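PDB 4OD6: endonuclease MutS2 from Deinococcus radiodurans, which probably senses collided ribosomes and splits them by ATP hydrolysis, and carries a nuclease Smr domain, the part present in this chain. Local coordinates for residues L14-L19 and L43-G48; S70-E75 and V83-V88. One frame throughout, in Å; residues are numbered along the deposited sequence. Where two conformers were deposited one is given.

Contact 1 of 2, residues L14-L19 and L43-G48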
ATOM      1  N   LEU A  14       2.436   3.666   5.562  1.00  7.58           N
ATOM      2  CA  LEU A  14       3.651   3.585   4.788  1.00  6.78           C
ATOM      3  C   LEU A  14       3.731   4.767   3.843  1.00  7.03           C
ATOM      4  O   LEU A  14       2.905   4.920   3.032  1.00  7.41           O
ATOM      5  CB  LEU A  14       3.659   2.276   3.987  1.00  7.70           C
ATOM      6  CG  LEU A  14       4.901   1.985   3.168  1.00  8.51           C
ATOM      7  CD1 LEU A  14       6.147   1.836   4.034  1.00 10.18           C
ATOM      8  CD2 LEU A  14       4.660   0.750   2.304  1.00  9.64           C
ATOM      9  N   GLN A  15       4.758   5.593   3.974  1.00  7.31           N
ATOM     10  CA  GLN A  15       4.901   6.840   3.217  1.00  7.56           C
ATOM     11  C   GLN A  15       5.757   6.616   1.990  1.00  7.92           C
ATOM     12  O   GLN A  15       6.946   6.450   2.056  1.00  9.64           O
ATOM     13  CB  GLN A  15       5.507   7.935   4.126  1.00  9.89           C
ATOM     14  CG  GLN A  15       4.713   8.230   5.382  1.00 10.59           C
ATOM     15  CD  GLN A  15       3.438   8.956   5.113  1.00 12.57           C
ATOM     16  OE1 GLN A  15       3.215   9.516   4.047  1.00 12.70           O
ATOM     17  NE2 GLN A  15       2.587   8.958   6.096  1.00 14.98           N
ATOM     18  N   LEU A  16       5.123   6.597   0.845  1.00  6.82           N
ATOM     19  CA  LEU A  16       5.836   6.270  -0.393  1.00  6.48           C
ATOM     20  C   LEU A  16       5.828   7.553  -1.356  1.00  7.31           C
ATOM     21  O   LEU A  16       6.436   7.461  -2.415  1.00  7.53           O
ATOM     22  CB  LEU A  16       5.153   5.146  -1.131  1.00  5.34           C
ATOM     23  CG  LEU A  16       5.128   3.827  -0.367  1.00  5.78           C
ATOM     24  CD1 LEU A  16       4.507   2.692  -1.167  1.00  6.94           C
ATOM     25  CD2 LEU A  16       6.504   3.428   0.107  1.00  6.66           C
ATOM     26  N   ARG A  17       5.217   8.685  -1.042  0.50  7.04           N
ATOM     27  CA  ARG A  17       5.208   9.812  -1.968  0.50  7.06           C
ATOM     28  C   ARG A  17       6.618  10.259  -2.273  0.50  7.61           C
ATOM     29  O   ARG A  17       7.469  10.229  -1.464  0.50  7.67           O
ATOM     30  CB  ARG A  17       4.439  10.981  -1.363  0.50  8.12           C
ATOM     31  CG  ARG A  17       2.942  10.780  -1.188  0.50 10.41           C
ATOM     32  CD  ARG A  17       2.350  11.896  -0.349  0.50 13.58           C
ATOM     33  NE  ARG A  17       2.492  11.669   1.061  0.50 16.28           N
ATOM     34  CZ  ARG A  17       1.737  12.269   1.976  0.50 18.71           C
ATOM     35  NH1 ARG A  17       0.765  13.084   1.583  0.50 21.10           N
ATOM     36  NH2 ARG A  17       1.886  12.009   3.280  0.50 17.22           N
ATOM     37  N   GLY A  18       6.866  10.524  -3.528  1.00  8.43           N
ATOM     38  CA  GLY A  18       8.158  11.045  -4.085  1.00  8.59           C
ATOM     39  C   GLY A  18       9.131   9.965  -4.447  1.00  8.47           C
ATOM     40  O   GLY A  18      10.155  10.256  -5.026  1.00  9.07           O
ATOM     41  N   LEU A  19       8.792   8.708  -4.141  1.00  7.47           N
ATOM     42  CA  LEU A  19       9.601   7.582  -4.598  1.00  8.34           C
ATOM     43  C   LEU A  19       9.387   7.225  -6.069  1.00  8.28           C
ATOM     44  O   LEU A  19       8.352   7.447  -6.628  1.00  7.82           O
ATOM     45  CB  LEU A  19       9.342   6.354  -3.724  1.00  8.45           C
ATOM     46  CG  LEU A  19       9.756   6.462  -2.270  1.00  9.07           C
ATOM     47  CD1 LEU A  19       9.492   5.163  -1.535  1.00  8.89           C
ATOM     48  CD2 LEU A  19      11.195   6.887  -2.122  1.00 11.84           C
ATOM     49  N   LEU A  43      -2.727  -2.375   6.291  1.00  8.98           N
ATOM     50  CA  LEU A  43      -1.740  -1.330   6.000  1.00 10.42           C
ATOM     51  C   LEU A  43      -2.321  -0.211   5.186  1.00  9.82           C
ATOM     52  O   LEU A  43      -3.065  -0.450   4.278  1.00 11.26           O
ATOM     53  CB  LEU A  43      -0.574  -1.881   5.216  1.00 13.05           C
ATOM     54  CG  LEU A  43       0.106  -3.071   5.795  1.00 18.26           C
ATOM     55  CD1 LEU A  43       1.344  -3.340   4.975  1.00 19.77           C
ATOM     56  CD2 LEU A  43       0.436  -2.921   7.264  1.00 20.55           C
ATOM     57  N   ARG A  44      -1.933   1.018   5.505  1.00  9.66           N
ATOM     58  CA  ARG A  44      -2.298   2.197   4.735  1.00 10.23           C
ATOM     59  C   ARG A  44      -1.072   2.649   3.935  1.00  8.63           C
ATOM     60  O   ARG A  44      -0.064   3.067   4.494  1.00 10.11           O
ATOM     61  CB  ARG A  44      -2.766   3.373   5.606  1.00 12.16           C
ATOM     62  CG  ARG A  44      -4.184   3.284   6.055  1.00 14.31           C
ATOM     63  CD  ARG A  44      -4.543   4.425   6.993  1.00 15.95           C
ATOM     64  NE  ARG A  44      -4.262   5.770   6.510  1.00 16.86           N
ATOM     65  CZ  ARG A  44      -5.084   6.527   5.802  1.00 18.05           C
ATOM     66  NH1 ARG A  44      -6.254   6.089   5.445  1.00 17.34           N
ATOM     67  NH2 ARG A  44      -4.678   7.720   5.462  1.00 19.51           N
ATOM     68  N   VAL A  45      -1.187   2.553   2.626  1.00  7.65           N
ATOM     69  CA  VAL A  45      -0.109   2.899   1.713  1.00  8.05           C
ATOM     70  C   VAL A  45      -0.404   4.271   1.142  1.00  7.06           C
ATOM     71  O   VAL A  45      -1.251   4.454   0.300  1.00  6.69           O
ATOM     72  CB  VAL A  45       0.020   1.852   0.593  1.00  8.21           C
ATOM     73  CG1 VAL A  45       1.189   2.169  -0.325  1.00  7.79           C
ATOM     74  CG2 VAL A  45       0.164   0.466   1.183  1.00  9.12           C
ATOM     75  N   VAL A  46       0.365   5.231   1.637  1.00  7.08           N
ATOM     76  CA  VAL A  46       0.248   6.634   1.276  1.00  7.26           C
ATOM     77  C   VAL A  46       1.149   6.937   0.091  1.00  6.47           C
ATOM     78  O   VAL A  46       2.313   7.257   0.259  1.00  7.58           O
ATOM     79  CB  VAL A  46       0.539   7.557   2.501  1.00  8.54           C
ATOM     80  CG1 VAL A  46       0.236   9.006   2.141  1.00 10.30           C
ATOM     81  CG2 VAL A  46      -0.285   7.076   3.693  1.00  8.79           C
ATOM     82  N   HIS A  47       0.570   6.839  -1.114  1.00  6.92           N
ATOM     83  CA  HIS A  47       1.318   7.085  -2.346  1.00  7.65           C
ATOM     84  C   HIS A  47       1.012   8.405  -3.025  1.00  6.95           C
ATOM     85  O   HIS A  47       1.725   8.790  -3.876  1.00  8.67           O
ATOM     86  CB  HIS A  47       1.173   5.940  -3.363  1.00  7.37           C
ATOM     87  CG  HIS A  47      -0.231   5.461  -3.537  1.00  7.38           C
ATOM     88  ND1 HIS A  47      -1.239   6.271  -4.022  1.00  7.34           N
ATOM     89  CD2 HIS A  47      -0.815   4.294  -3.197  1.00  8.40           C
ATOM     90  CE1 HIS A  47      -2.369   5.594  -4.006  1.00  7.12           C
ATOM     91  NE2 HIS A  47      -2.141   4.399  -3.497  1.00  7.67           N
ATOM     92  N   GLY A  48      -0.077   9.056  -2.654  1.00  7.31           N
ATOM     93  CA  GLY A  48      -0.459  10.314  -3.260  1.00  7.84           C
ATOM     94  C   GLY A  48      -1.222  10.082  -4.545  1.00  8.34           C
ATOM     95  O   GLY A  48      -1.276   8.978  -5.066  1.00  8.42           O
TER

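Contact 2 of 2, residues S70-E75 and V83-V88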
ATOM      1  N   SER A  70      -6.455  -8.732   0.086  1.00  8.08           N
ATOM      2  CA  SER A  70      -7.184  -7.818  -0.793  1.00  8.45           C
ATOM      3  C   SER A  70      -6.633  -6.411  -0.634  1.00  8.08           C
ATOM      4  O   SER A  70      -5.870  -6.161   0.238  1.00  7.10           O
ATOM      5  CB  SER A  70      -8.687  -7.854  -0.497  1.00 10.14           C
ATOM      6  OG  SER A  70      -8.946  -7.376   0.778  1.00 11.31           O
ATOM      7  N   PHE A  71      -7.002  -5.526  -1.527  1.00  7.58           N
ATOM      8  CA  PHE A  71      -6.636  -4.111  -1.464  1.00  8.63           C
ATOM      9  C   PHE A  71      -7.705  -3.258  -2.135  1.00  9.38           C
ATOM     10  O   PHE A  71      -8.455  -3.739  -2.982  1.00 10.43           O
ATOM     11  CB  PHE A  71      -5.269  -3.907  -2.114  1.00  8.47           C
ATOM     12  CG  PHE A  71      -5.213  -4.263  -3.560  1.00 10.23           C
ATOM     13  CD1 PHE A  71      -4.918  -5.548  -3.968  1.00 11.00           C
ATOM     14  CD2 PHE A  71      -5.438  -3.319  -4.515  1.00 11.23           C
ATOM     15  CE1 PHE A  71      -4.883  -5.870  -5.305  1.00 12.55           C
ATOM     16  CE2 PHE A  71      -5.383  -3.650  -5.834  1.00 12.87           C
ATOM     17  CZ  PHE A  71      -5.089  -4.904  -6.217  1.00 13.49           C
ATOM     18  N   HIS A  72      -7.795  -2.000  -1.727  1.00 10.31           N
ATOM     19  CA  HIS A  72      -8.758  -1.058  -2.259  1.00 12.01           C
ATOM     20  C   HIS A  72      -8.393   0.362  -1.861  1.00 11.14           C
ATOM     21  O   HIS A  72      -7.585   0.579  -1.003  1.00  9.81           O
ATOM     22  CB  HIS A  72     -10.168  -1.379  -1.775  1.00 14.41           C
ATOM     23  CG  HIS A  72     -10.289  -1.481  -0.302  1.00 16.87           C
ATOM     24  ND1 HIS A  72     -10.376  -0.388   0.534  1.00 17.42           N
ATOM     25  CD2 HIS A  72     -10.301  -2.564   0.499  1.00 17.92           C
ATOM     26  CE1 HIS A  72     -10.459  -0.805   1.778  1.00 19.09           C
ATOM     27  NE2 HIS A  72     -10.415  -2.121   1.784  1.00 18.97           N
ATOM     28  N   ASP A  73      -9.053   1.314  -2.491  1.00 13.36           N
ATOM     29  CA  ASP A  73      -8.900   2.726  -2.171  1.00 16.02           C
ATOM     30  C   ASP A  73      -9.352   2.963  -0.763  1.00 15.24           C
ATOM     31  O   ASP A  73     -10.218   2.315  -0.260  1.00 16.75           O
ATOM     32  CB  ASP A  73      -9.812   3.584  -3.052  1.00 19.32           C
ATOM     33  CG  ASP A  73      -9.482   3.510  -4.495  1.00 23.46           C
ATOM     34  OD1 ASP A  73      -8.358   3.406  -4.842  1.00 23.97           O
ATOM     35  OD2 ASP A  73     -10.403   3.620  -5.330  1.00 27.04           O
ATOM     36  N   ALA A  74      -8.740   3.938  -0.130  1.00 15.07           N
ATOM     37  CA  ALA A  74      -9.241   4.432   1.112  1.00 16.70           C
ATOM     38  C   ALA A  74     -10.565   5.151   0.885  1.00 20.65           C
ATOM     39  O   ALA A  74     -10.852   5.562  -0.176  1.00 20.53           O
ATOM     40  CB  ALA A  74      -8.249   5.371   1.764  1.00 15.53           C
ATOM     41  N   GLU A  75     -11.268   5.318   1.985  1.00 25.55           N
ATOM     42  CA  GLU A  75     -12.516   6.073   2.052  1.00 29.86           C
ATOM     43  C   GLU A  75     -12.177   7.510   1.769  1.00 28.72           C
ATOM     44  O   GLU A  75     -11.052   7.932   1.917  1.00 26.63           O
ATOM     45  CB  GLU A  75     -13.137   5.961   3.434  1.00 35.16           C
ATOM     46  CG  GLU A  75     -13.551   4.545   3.790  1.00 39.85           C
ATOM     47  CD  GLU A  75     -14.714   4.042   2.954  1.00 43.89           C
ATOM     48  OE1 GLU A  75     -15.251   2.954   3.235  1.00 45.13           O
ATOM     49  OE2 GLU A  75     -15.099   4.753   2.021  1.00 45.49           O
ATOM     50  N   VAL A  83      -4.455   6.968  -1.195  1.00  7.72           N
ATOM     51  CA  VAL A  83      -4.085   5.947  -0.232  1.00  7.22           C
ATOM     52  C   VAL A  83      -4.697   4.616  -0.652  1.00  7.38           C
ATOM     53  O   VAL A  83      -5.874   4.511  -0.976  1.00  9.54           O
ATOM     54  CB  VAL A  83      -4.563   6.317   1.177  1.00  8.26           C
ATOM     55  CG1 VAL A  83      -4.198   5.231   2.183  1.00  9.13           C
ATOM     56  CG2 VAL A  83      -4.043   7.693   1.589  1.00  8.35           C
ATOM     57  N   THR A  84      -3.884   3.587  -0.619  1.00  6.78           N
ATOM     58  CA  THR A  84      -4.355   2.224  -0.873  1.00  7.16           C
ATOM     59  C   THR A  84      -4.327   1.431   0.440  1.00  6.96           C
ATOM     60  O   THR A  84      -3.346   1.383   1.118  1.00  7.49           O
ATOM     61  CB  THR A  84      -3.501   1.468  -1.949  1.00  8.01           C
ATOM     62  OG1 THR A  84      -3.658   2.099  -3.219  1.00  9.90           O
ATOM     63  CG2 THR A  84      -3.935   0.044  -2.103  1.00  7.71           C
ATOM     64  N   ILE A  85      -5.439   0.818   0.771  1.00  6.73           N
ATOM     65  CA  ILE A  85      -5.562  -0.048   1.937  1.00  7.45           C
ATOM     66  C   ILE A  85      -5.202  -1.448   1.521  1.00  7.17           C
ATOM     67  O   ILE A  85      -5.746  -1.959   0.537  1.00  8.14           O
ATOM     68  CB  ILE A  85      -7.021  -0.062   2.474  1.00  9.52           C
ATOM     69  CG1 ILE A  85      -7.522   1.369   2.749  1.00 11.12           C
ATOM     70  CG2 ILE A  85      -7.162  -0.882   3.735  1.00 10.10           C
ATOM     71  CD1 ILE A  85      -6.686   2.110   3.748  1.00 11.67           C
ATOM     72  N   VAL A  86      -4.292  -2.054   2.255  1.00  6.54           N
ATOM     73  CA  VAL A  86      -3.871  -3.412   1.976  1.00  6.04           C
ATOM     74  C   VAL A  86      -4.275  -4.294   3.163  1.00  5.70           C
ATOM     75  O   VAL A  86      -3.838  -4.100   4.284  1.00  6.14           O
ATOM     76  CB  VAL A  86      -2.348  -3.492   1.724  1.00  6.19           C
ATOM     77  CG1 VAL A  86      -1.940  -4.932   1.451  1.00  6.95           C
ATOM     78  CG2 VAL A  86      -1.941  -2.586   0.542  1.00  7.21           C
ATOM     79  N   ASN A  87      -5.132  -5.272   2.882  1.00  6.08           N
ATOM     80  CA  ASN A  87      -5.504  -6.332   3.828  1.00  6.82           C
ATOM     81  C   ASN A  87      -4.552  -7.486   3.631  1.00  6.55           C
ATOM     82  O   ASN A  87      -4.485  -8.065   2.572  1.00  7.57           O
ATOM     83  CB  ASN A  87      -6.946  -6.747   3.611  1.00  8.13           C
ATOM     84  CG  ASN A  87      -7.881  -5.575   3.773  1.00  9.98           C
ATOM     85  OD1 ASN A  87      -7.903  -4.951   4.818  1.00 10.10           O
ATOM     86  ND2 ASN A  87      -8.610  -5.243   2.716  1.00 12.22           N
ATOM     87  N   VAL A  88      -3.779  -7.747   4.671  1.00  6.61           N
ATOM     88  CA  VAL A  88      -2.702  -8.717   4.667  1.00  6.82           C
ATOM     89  C   VAL A  88      -3.196 -10.050   5.218  1.00  8.79           C
ATOM     90  O   VAL A  88      -3.952 -10.106   6.165  1.00 10.25           O
ATOM     91  CB  VAL A  88      -1.508  -8.200   5.512  1.00  8.06           C
ATOM     92  CG1 VAL A  88      -0.385  -9.224   5.563  1.00  8.73           C
ATOM     93  CG2 VAL A  88      -0.998  -6.887   4.973  1.00  8.19           C
TER
HETATM   94  O   HOH W   1     -11.066  -3.344   4.016  1.00 31.42           O
HETATM   95  O   HOH W   2      -6.033   1.675  -4.673  0.60 30.12           O

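Contact 1 of 2, residues L14-L19 and L43-G48
Strands 13-15 and 43-46 are the parallel pair of a beta-alpha-beta unit of the Smr domain, with helix 21-38 as the crossover between them. Leu14 pairs with Val45 and Gln15 with Val46. Leu14 N donates to Arg44 O at 2.8 Å, and Leu14 O takes Val46 N at 2.9 Å. Leu16 N, at the first residue of the type II beta turn Leu16 to Leu19, reaches Val46 O at 2.9 Å. On the face of Gln15 and Val46, the valine lies next to polar side-chain ends. Gln15 runs alongside it, with OE1 3.6 Å from Val46 CG1. Arg17 was deposited in two conformers, so its place here is not constant. In the one given, the chain bends at chi3 (-83°), one guanidinium face lies over Val46 CG1, and NH2 donates to Gln15 OE1 at 2.9 Å. On the other face, Leu16 CD1 presses on Val45 CG1 at 3.5 Å, a tight fit. The same face carries Leu14 and meets helix 21-38, where Leu14 packs on Ala31 and Val45 on Leu28. Leu16 also touches Leu58 of helix 53-62, while strand 83-88 flanks 43-46 on its other edge.

Contact 2 of 2, residues S70-E75 and V83-V88
Strands 68-73 and 83-88 form an antiparallel beta hairpin near the C-terminus of the chain. Its backbone ladder has two hydrogen-bonded pairs, Ser70 with Asn87 and His72 with Ile85. In the second, Ile85 N reaches His72 O at 2.8 Å, and His72 N returns a bond to Ile85 O. Beyond the strand end, Ala74 N adds a bond to Val83 O at 3.0 Å. Between the two pairs, Phe71 CA makes a CA-H...O contact with Ile85 O.

Apolar contacts divide between the faces. On the face of His72 and Ile85, the imidazole lies over Ile85, whose CB is 4.0 Å from the ring centroid in a CH-pi contact. Chi1 of 54° sets the ring between its own backbone N and carbonyl carbon and turns it across the isoleucine. Ala74 CB rests on Val83 CB. On the opposite face, the Phe71 ring extends to Arg59 and Leu62 of helix 53-62.

Polar side chains add links across the strands. One water joins Asp73 OD1 to Thr84 OG1. Asp73 also forms a salt bridge with Arg55, and Thr84 OG1 a hydrogen bond with His47 NE2. His72 ND1 donates to Asp73 O at 2.8 Å, which helps hold the ring's rotation. A second water lies at the ring edge, 2.6 Å from His72 NE2. Asn87 ND2 donates to Ser70 OG at 2.9 Å, with the hydroxyl oxygen 18° out of the amide plane.

How the contacts relate
Both contacts belong to one mixed sheet, ordered 13-15, 43-46, 83-88, 68-73. Each ties an outermost strand to an inner one, and the inner strands are neighbours. Contact 1 is parallel, its strands joined by a helical crossover. Contact 2 is an antiparallel hairpin closed by a short loop. Both are partly buried, with mostly buried residues on the inner strands and more exposed ones on the outer. Contact 1 is mainly aliphatic toward the helices, with its polar ends on the other face. Contact 2 has more polar side-chain bonding, including a water bridge. They meet, among other places, where His47 NE2 and Thr84 OG1 lie 2.8 Å apart, probably hydrogen-bonded.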